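Local coordinates for protein Ent-copalyl diphosphate synthase (Streptomyces platensis, PDB 5BP8) that is a bacterial enzyme of the class II terpene cyclase family, built mainly from helices in alpha-barrel domains, at residues A[26-31]-A[502-507]. Residues are numbered along the deposited sequence; the frame is centred on the assembly and turned at random.
Sequences LVAPSV and APVTVI
The peptide groups of Ala28 and Ala502 meet through a nearly straight bond (165° at the hydrogen), Ala28 N approaching Ala502 O over 3.0 Å from 16° out of its carbonyl plane. This contact, in the helical double-barrel architecture of class II terpene cyclases, sets the loop between helices 7-20 and 31-40 against the start of the last helix, 504-518. It illustrates how a passing loop can serve the N-terminal turn of a helix. The apolar groups divide between the two faces of the paired backbones: Leu26, Ala28, Ala502 and Val504 project on one, Val27 and Pro503 on the other. There Val27 leans on Pro254 and Ile259, while Pro503 reaches Phe262 of helix 260-274.

With Pro503 at the N-cap position, the first amides of the helix need acceptors from elsewhere. Leu26 O takes a weak, bent bond from Val504 N at 3.1 Å. It also accepts from water 1, 2.7 Å from Leu26 O, which in turn receives Val506 N. One loop carbonyl thus serves two amides of the first turn, one directly and one by relay, and the positive end of the helix dipole would probably favour it there. A second relay flanks the direct Ala28–Ala502 bond: water 2 donates to Ala28 O at 2.6 Å and accepts from Ala502 N at 2.8 Å.

Leu26 N is itself held by Glu263. With CG opposite the backbone N (chi1 177°), the Leu26 branch swings beside its own carbonyl carbon and crosses Val504 at a slant, CD2 lying 3.7 Å from Val504 CB. Nearer the backbone, Leu26 CB rests 3.6 Å from the hydroxyl OG1 of Thr505. Of the two Val504 methyls, CG1 lies alongside Leu26 CD2, while CG2 meets the methyl CB of Ala28 at 4.1 Å.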
# COMPACT_ATOMS: atom_id res chain seq x y z
N LEU A 26 -7.28 0.35 8.94
CA LEU A 26 -8.14 1.02 7.96
C LEU A 26 -7.40 1.29 6.65
O LEU A 26 -6.41 2.05 6.60
CB LEU A 26 -8.74 2.32 8.52
CG LEU A 26 -9.59 3.16 7.57
CD1 LEU A 26 -10.77 2.37 7.01
CD2 LEU A 26 -10.09 4.42 8.30
N VAL A 27 -7.88 0.63 5.60
CA VAL A 27 -7.43 0.87 4.22
C VAL A 27 -8.66 1.24 3.42
O VAL A 27 -9.64 0.47 3.42
CB VAL A 27 -6.71 -0.35 3.59
CG1 VAL A 27 -6.33 -0.04 2.13
CG2 VAL A 27 -5.44 -0.71 4.36
N ALA A 28 -8.62 2.38 2.74
CA ALA A 28 -9.78 2.84 1.96
C ALA A 28 -9.98 1.93 0.76
O ALA A 28 -9.02 1.35 0.25
CB ALA A 28 -9.58 4.27 1.48
N PRO A 29 -11.23 1.81 0.28
CA PRO A 29 -11.41 1.05 -0.95
C PRO A 29 -10.67 1.64 -2.12
O PRO A 29 -10.35 2.83 -2.13
CB PRO A 29 -12.94 1.11 -1.22
CG PRO A 29 -13.56 1.53 0.08
CD PRO A 29 -12.50 2.20 0.92
N SER A 30 -10.36 0.79 -3.09
CA SER A 30 -9.92 1.27 -4.37
C SER A 30 -10.55 0.47 -5.49
O SER A 30 -11.30 -0.50 -5.26
CB SER A 30 -8.38 1.27 -4.49
OG SER A 30 -7.87 -0.04 -4.41
N VAL A 31 -10.26 0.89 -6.71
CA VAL A 31 -10.91 0.30 -7.88
C VAL A 31 -10.50 -1.15 -8.10
O VAL A 31 -11.33 -1.99 -8.40
CB VAL A 31 -10.58 1.15 -9.12
CG1 VAL A 31 -10.96 0.44 -10.41
CG2 VAL A 31 -11.25 2.52 -9.01
N ALA A 502 -4.63 3.68 0.32
CA ALA A 502 -4.52 4.67 1.39
C ALA A 502 -4.76 4.04 2.76
O ALA A 502 -5.91 3.67 3.11
CB ALA A 502 -5.52 5.81 1.20
N PRO A 503 -3.68 3.92 3.54
CA PRO A 503 -3.83 3.50 4.94
C PRO A 503 -4.19 4.73 5.79
O PRO A 503 -3.30 5.50 6.25
CB PRO A 503 -2.49 2.92 5.26
CG PRO A 503 -1.52 3.80 4.49
CD PRO A 503 -2.28 4.19 3.22
N VAL A 504 -5.49 4.92 5.96
CA VAL A 504 -6.03 6.20 6.41
C VAL A 504 -5.56 6.55 7.84
O VAL A 504 -5.23 7.68 8.13
CB VAL A 504 -7.58 6.20 6.31
CG1 VAL A 504 -8.18 7.42 7.00
CG2 VAL A 504 -8.03 6.09 4.85
N THR A 505 -5.52 5.56 8.71
CA THR A 505 -5.17 5.82 10.11
C THR A 505 -3.68 6.14 10.19
O THR A 505 -3.25 7.02 10.94
CB THR A 505 -5.54 4.64 10.99
OG1 THR A 505 -6.95 4.38 10.85
CG2 THR A 505 -5.19 4.91 12.45
N VAL A 506 -2.90 5.43 9.38
CA VAL A 506 -1.48 5.75 9.22
C VAL A 506 -1.26 7.21 8.82
O VAL A 506 -0.40 7.92 9.37
CB VAL A 506 -0.81 4.74 8.24
CG1 VAL A 506 0.58 5.21 7.82
CG2 VAL A 506 -0.69 3.37 8.88
N ILE A 507 -2.04 7.67 7.86
CA ILE A 507 -1.91 9.05 7.41
C ILE A 507 -2.34 10.03 8.52
O ILE A 507 -1.66 11.03 8.75
CB ILE A 507 -2.72 9.27 6.11
CG1 ILE A 507 -2.14 8.42 4.98
CG2 ILE A 507 -2.70 10.74 5.71
CD1 ILE A 507 -3.07 8.33 3.76
O HOH W 1 -4.36 2.84 8.23
O HOH W 2 -7.03 2.70 -0.78